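Local coordinates for WGR domain-containing protein (Bacteroides fragilis, PDB 2RA8) that is of unknown function but joins an N-terminal WGR domain to a curved array of leucine-rich repeats, a combination consistent with a role in binding other macromolecules, at residues L144-I149 and I159-L164; V167-P172 and G188-P193. All blocks are in the same frame, centred on the assembly; numbering follows the deposited sequence.

Interaction 1: L144-I149 and I159-L164; sequences LFWGDI and IEQVDL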
loop_
_atom_site.group_PDB
_atom_site.type_symbol
_atom_site.label_atom_id
_atom_site.label_comp_id
_atom_site.label_asym_id
_atom_site.label_seq_id
_atom_site.Cartn_x
_atom_site.Cartn_y
_atom_site.Cartn_z
ATOM N N LEU A 144 2.101 -21.726 6.059
ATOM C CA LEU A 144 1.218 -21.113 7.039
ATOM C C LEU A 144 1.615 -19.681 7.321
ATOM O O LEU A 144 2.757 -19.403 7.687
ATOM C CB LEU A 144 1.254 -21.901 8.358
ATOM C CG LEU A 144 0.563 -21.243 9.569
ATOM C CD1 LEU A 144 -0.927 -21.062 9.276
ATOM C CD2 LEU A 144 0.768 -22.098 10.814
ATOM N N PHE A 145 0.670 -18.763 7.143
ATOM C CA PHE A 145 0.899 -17.346 7.421
ATOM C C PHE A 145 -0.084 -17.068 8.512
ATOM O O PHE A 145 -1.270 -16.891 8.258
ATOM C CB PHE A 145 0.590 -16.481 6.180
ATOM C CG PHE A 145 0.788 -14.992 6.383
ATOM C CD1 PHE A 145 1.306 -14.472 7.568
ATOM C CD2 PHE A 145 0.439 -14.109 5.370
ATOM C CE1 PHE A 145 1.468 -13.086 7.730
ATOM C CE2 PHE A 145 0.599 -12.723 5.525
ATOM C CZ PHE A 145 1.113 -12.216 6.705
ATOM N N TRP A 146 0.418 -17.049 9.742
ATOM C CA TRP A 146 -0.390 -16.843 10.940
ATOM C C TRP A 146 -0.388 -15.408 11.433
ATOM O O TRP A 146 0.660 -14.883 11.811
ATOM C CB TRP A 146 0.137 -17.775 12.054
ATOM C CG TRP A 146 -0.716 -17.813 13.286
ATOM C CD1 TRP A 146 -0.777 -16.870 14.275
ATOM C CD2 TRP A 146 -1.655 -18.833 13.639
ATOM N NE1 TRP A 146 -1.697 -17.243 15.225
ATOM C CE2 TRP A 146 -2.249 -18.442 14.863
ATOM C CE3 TRP A 146 -2.048 -20.037 13.045
ATOM C CZ2 TRP A 146 -3.223 -19.221 15.502
ATOM C CZ3 TRP A 146 -3.017 -20.815 13.682
ATOM C CH2 TRP A 146 -3.591 -20.401 14.902
ATOM N N GLY A 147 -1.556 -14.768 11.433
ATOM C CA GLY A 147 -1.643 -13.398 11.914
ATOM C C GLY A 147 -1.623 -12.294 10.864
ATOM O O GLY A 147 -1.095 -11.213 11.109
ATOM N N ASP A 148 -2.202 -12.551 9.695
ATOM C CA ASP A 148 -2.215 -11.551 8.640
ATOM C C ASP A 148 -3.269 -10.518 8.969
ATOM O O ASP A 148 -4.344 -10.477 8.362
ATOM C CB ASP A 148 -2.486 -12.213 7.295
ATOM C CG ASP A 148 -2.379 -11.243 6.129
ATOM O OD1 ASP A 148 -1.666 -10.230 6.253
ATOM O OD2 ASP A 148 -2.994 -11.510 5.078
ATOM N N ILE A 149 -2.930 -9.691 9.955
ATOM C CA ILE A 149 -3.778 -8.621 10.478
ATOM C C ILE A 149 -3.199 -7.278 10.088
ATOM O O ILE A 149 -2.102 -6.925 10.523
ATOM C CB ILE A 149 -3.814 -8.649 12.024
ATOM C CG1 ILE A 149 -3.974 -10.085 12.529
ATOM C CG2 ILE A 149 -4.899 -7.703 12.534
ATOM C CD1 ILE A 149 -5.166 -10.803 11.996
ATOM N N ILE A 159 -1.729 -7.558 18.499
ATOM C CA ILE A 159 -2.057 -8.913 18.085
ATOM C C ILE A 159 -1.770 -9.836 19.245
ATOM O O ILE A 159 -0.657 -9.861 19.759
ATOM C CB ILE A 159 -1.223 -9.324 16.853
ATOM C CG1 ILE A 159 -1.471 -8.334 15.721
ATOM C CG2 ILE A 159 -1.607 -10.730 16.395
ATOM C CD1 ILE A 159 -0.622 -8.596 14.481
ATOM N N GLU A 160 -2.781 -10.586 19.672
ATOM C CA GLU A 160 -2.631 -11.513 20.793
ATOM C C GLU A 160 -2.438 -12.942 20.342
ATOM O O GLU A 160 -3.391 -13.622 19.950
ATOM C CB GLU A 160 -3.852 -11.442 21.724
ATOM C CG GLU A 160 -4.054 -10.085 22.381
ATOM C CD GLU A 160 -2.784 -9.570 23.029
ATOM O OE1 GLU A 160 -2.154 -10.334 23.793
ATOM O OE2 GLU A 160 -2.415 -8.403 22.777
ATOM N N GLN A 161 -1.197 -13.408 20.415
ATOM C CA GLN A 161 -0.875 -14.769 20.012
ATOM C C GLN A 161 -0.973 -15.739 21.168
ATOM O O GLN A 161 -1.372 -15.367 22.270
ATOM C CB GLN A 161 0.540 -14.803 19.419
ATOM C CG GLN A 161 0.735 -13.843 18.243
ATOM C CD GLN A 161 -0.002 -14.285 16.992
ATOM O OE1 GLN A 161 -1.050 -14.920 17.070
ATOM N NE2 GLN A 161 0.539 -13.935 15.828
ATOM N N VAL A 162 -0.617 -16.994 20.913
ATOM C CA VAL A 162 -0.646 -18.036 21.933
ATOM C C VAL A 162 0.511 -18.947 21.628
ATOM O O VAL A 162 1.295 -18.673 20.721
ATOM C CB VAL A 162 -1.946 -18.869 21.866
ATOM C CG1 VAL A 162 -3.154 -18.001 22.207
ATOM C CG2 VAL A 162 -2.101 -19.466 20.481
ATOM N N ASP A 163 0.652 -20.027 22.383
ATOM C CA ASP A 163 1.728 -20.968 22.104
ATOM C C ASP A 163 1.328 -21.681 20.829
ATOM O O ASP A 163 0.318 -22.378 20.795
ATOM C CB ASP A 163 1.861 -21.963 23.253
ATOM C CG ASP A 163 2.823 -23.088 22.945
ATOM O OD1 ASP A 163 3.742 -22.891 22.122
ATOM O OD2 ASP A 163 2.667 -24.170 23.543
ATOM N N LEU A 164 2.091 -21.494 19.756
ATOM C CA LEU A 164 1.745 -22.153 18.498
ATOM C C LEU A 164 2.488 -23.452 18.275
ATOM O O LEU A 164 2.364 -24.066 17.219
ATOM C CB LEU A 164 2.006 -21.222 17.302
ATOM C CG LEU A 164 1.180 -19.929 17.160
ATOM C CD1 LEU A 164 1.524 -19.256 15.819
ATOM C CD2 LEU A 164 -0.302 -20.244 17.216
#
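Within the leucine-rich repeat array, the chain leaving parallel strand 143-146 loops back before helix 165-169, and W146, L164 and Q161 meet where the returning chain passes the strand's end. The touching parts, 146-149 and 159-164, run in nearly opposite directions, yet their backbones stay well separated, with the closest CA atoms, those of G147 and I159, 7.6 Å from each other. Side chains therefore make the contact, and the indole of W146 is its centre. With CG anti to the backbone N, the first torsion sets the ring beside the 159-164 loop, with L164 over one face. The two methyls of L164 divide that face between them: CD1 of L164 sits 3.6 Å from the centroid of the five-membered ring of W146, only 9° off the normal, a CH-pi contact, while CD2 of L164 reaches 3.5 Å from CZ2 of W146 on the benzo side. Elsewhere the indole packs on I127 and I131 of helix 125-132 and on I114 of strand 111-114, so it is buried between strand and helix layers.

The polar edge of the same ring faces Q161, whose chain bends at its second torsion to bring the amide in, its plane 39° from that of the indole. NE1 of W146 donates to OE1 of Q161 over 3.0 Å, but at 134° the bond is weak. The amide is held from its other end as well, since NE2 of Q161 is hydrogen-bonded to the carbonyl O of G181, just past the next strand, 176-180. One buried glutamine thus spans the ends of two neighbouring parallel strands, 143-146 and 176-180. Beyond G147, whose positive phi suits glycine, the contact finishes in aliphatic packing, CD1 of I159 resting 4.0 Å from CB of I149.

Interaction 2: V167-P172 and G188-P193; sequences VLDAMP and GKKPRP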
loop_
_atom_site.group_PDB
_atom_site.type_symbol
_atom_site.label_atom_id
_atom_site.label_comp_id
_atom_site.label_asym_id
_atom_site.label_seq_id
_atom_site.Cartn_x
_atom_site.Cartn_y
_atom_site.Cartn_z
ATOM N N VAL A 167 0.278 -26.199 17.151
ATOM C CA VAL A 167 -0.237 -26.005 15.800
ATOM C C VAL A 167 0.807 -26.442 14.807
ATOM O O VAL A 167 0.493 -27.109 13.823
ATOM C CB VAL A 167 -0.613 -24.523 15.550
ATOM C CG1 VAL A 167 -0.956 -24.304 14.084
ATOM C CG2 VAL A 167 -1.806 -24.147 16.423
ATOM N N LEU A 168 2.061 -26.081 15.060
ATOM C CA LEU A 168 3.138 -26.479 14.174
ATOM C C LEU A 168 3.304 -27.993 14.225
ATOM O O LEU A 168 3.664 -28.614 13.224
ATOM C CB LEU A 168 4.451 -25.785 14.572
ATOM C CG LEU A 168 4.417 -24.240 14.550
ATOM C CD1 LEU A 168 5.774 -23.703 14.962
ATOM C CD2 LEU A 168 4.045 -23.726 13.159
ATOM N N ASP A 169 3.028 -28.598 15.381
ATOM C CA ASP A 169 3.151 -30.053 15.512
ATOM C C ASP A 169 2.090 -30.775 14.709
ATOM O O ASP A 169 2.313 -31.896 14.257
ATOM C CB ASP A 169 3.050 -30.496 16.983
ATOM C CG ASP A 169 4.221 -30.004 17.833
ATOM O OD1 ASP A 169 5.250 -29.575 17.265
ATOM O OD2 ASP A 169 4.108 -30.059 19.078
ATOM N N ALA A 170 0.931 -30.139 14.538
ATOM C CA ALA A 170 -0.178 -30.709 13.764
ATOM C C ALA A 170 0.007 -30.528 12.248
ATOM O O ALA A 170 -0.778 -31.041 11.450
ATOM C CB ALA A 170 -1.512 -30.070 14.209
HETATM N N MSE A 171 1.051 -29.809 11.847
HETATM C CA MSE A 171 1.328 -29.586 10.432
HETATM C C MSE A 171 2.739 -29.998 10.148
HETATM O O MSE A 171 3.616 -29.166 9.940
HETATM C CB MSE A 171 1.130 -28.105 10.091
HETATM C CG MSE A 171 -0.293 -27.661 10.319
HETATM SE SE MSE A 171 -0.632 -25.856 9.613
HETATM C CE MSE A 171 -1.923 -25.269 10.899
ATOM N N PRO A 172 2.994 -31.313 10.127
ATOM C CA PRO A 172 4.349 -31.809 9.871
ATOM C C PRO A 172 4.911 -31.578 8.487
ATOM O O PRO A 172 6.115 -31.719 8.280
ATOM C CB PRO A 172 4.246 -33.293 10.230
ATOM C CG PRO A 172 2.820 -33.634 9.866
ATOM C CD PRO A 172 2.044 -32.419 10.361
ATOM N N GLY A 188 7.785 -23.101 20.628
ATOM C CA GLY A 188 8.420 -24.240 21.257
ATOM C C GLY A 188 9.900 -24.406 20.985
ATOM O O GLY A 188 10.528 -23.591 20.296
ATOM N N LYS A 189 10.452 -25.475 21.551
ATOM C CA LYS A 189 11.854 -25.819 21.394
ATOM C C LYS A 189 11.873 -27.277 21.014
ATOM O O LYS A 189 12.045 -28.150 21.860
ATOM C CB LYS A 189 12.603 -25.597 22.713
ATOM C CG LYS A 189 12.518 -24.162 23.206
ATOM C CD LYS A 189 13.272 -23.932 24.497
ATOM C CE LYS A 189 12.989 -22.534 25.028
ATOM N NZ LYS A 189 13.741 -22.246 26.281
ATOM N N LYS A 190 11.670 -27.540 19.728
ATOM C CA LYS A 190 11.630 -28.903 19.223
ATOM C C LYS A 190 12.346 -28.999 17.915
ATOM O O LYS A 190 12.623 -27.986 17.261
ATOM C CB LYS A 190 10.174 -29.349 19.021
ATOM C CG LYS A 190 9.326 -29.289 20.285
ATOM C CD LYS A 190 7.840 -29.467 19.997
ATOM C CE LYS A 190 7.053 -29.510 21.307
ATOM N NZ LYS A 190 5.575 -29.537 21.123
ATOM N N PRO A 191 12.717 -30.221 17.517
ATOM C CA PRO A 191 13.399 -30.280 16.230
ATOM C C PRO A 191 12.343 -30.153 15.160
ATOM O O PRO A 191 11.286 -30.783 15.242
ATOM C CB PRO A 191 14.081 -31.647 16.258
ATOM C CG PRO A 191 13.227 -32.452 17.197
ATOM C CD PRO A 191 12.883 -31.473 18.276
ATOM N N ARG A 192 12.595 -29.301 14.174
ATOM C CA ARG A 192 11.647 -29.110 13.085
ATOM C C ARG A 192 12.367 -29.100 11.780
ATOM O O ARG A 192 12.515 -28.061 11.136
ATOM C CB ARG A 192 10.875 -27.803 13.260
ATOM C CG ARG A 192 10.010 -27.782 14.504
ATOM C CD ARG A 192 9.174 -26.524 14.528
ATOM N NE ARG A 192 8.558 -26.294 15.825
ATOM C CZ ARG A 192 7.594 -27.040 16.344
ATOM N NH1 ARG A 192 7.101 -26.738 17.538
ATOM N NH2 ARG A 192 7.119 -28.081 15.669
ATOM N N PRO A 193 12.846 -30.275 11.354
ATOM C CA PRO A 193 13.564 -30.361 10.089
ATOM C C PRO A 193 12.686 -30.083 8.888
ATOM O O PRO A 193 13.181 -29.934 7.768
ATOM C CB PRO A 193 14.111 -31.794 10.107
ATOM C CG PRO A 193 13.049 -32.544 10.866
ATOM C CD PRO A 193 12.760 -31.596 12.008
#
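D169, on helix 165-169, meets two basic side chains from the loop between strands 176-180 and 197-201, each carboxylate oxygen taking one of them. OD2 of D169 receives NZ of K190 at 2.6 Å on its syn lone pair, the side of the other oxygen. OD1 of D169 is met nearly head-on by NH2 of R192, 2.9 Å from it and almost straight at 164°; a weak second bond comes from NH1 of R192 at 3.4 Å. OD1 lies in the guanidinium plane, whereas the carboxylate itself is turned 36° from that plane. Over one face of the guanidinium lies L168, its CB 3.7 Å from NH2 of R192, and the opposite face has CB of K190 at its rim.

Further out, both cations have second partners: NZ of K190 bonds to OG of S165 at the start of the helix, and NH1 of R192 to the carbonyl O of I187. Backbone hydrogen bonds of K190 and R192 with D217 tie their loop to the one between helix 207-215 and strand 223-227. Two positive groups sharing one carboxylate should favour its ionised form, and the bonds beyond D169 probably limit how far either cation can swing.

In the fold
Interactions 1 and 2 follow one another along the chain and share the turn around helix 165-169: 159-164 leads into the helix, and 167-172 begins in the helix and runs on into the loop after it. Their centres are about 15 Å apart, yet they touch, CZ3 of W146 lying 4.1 Å from CG1 of V167 and CD2 of L144 lying 4.2 Å from CE of selenomethionine M171. Interaction 1 is buried and mainly apolar, whereas interaction 2 is only partly buried and ionic. S165 joins the two: its backbone N is capped by OD1 of D163, and its hydroxyl bonds to K190. Together they exemplify how a leucine-rich repeat array can combine both kinds of contact beside the same short helix.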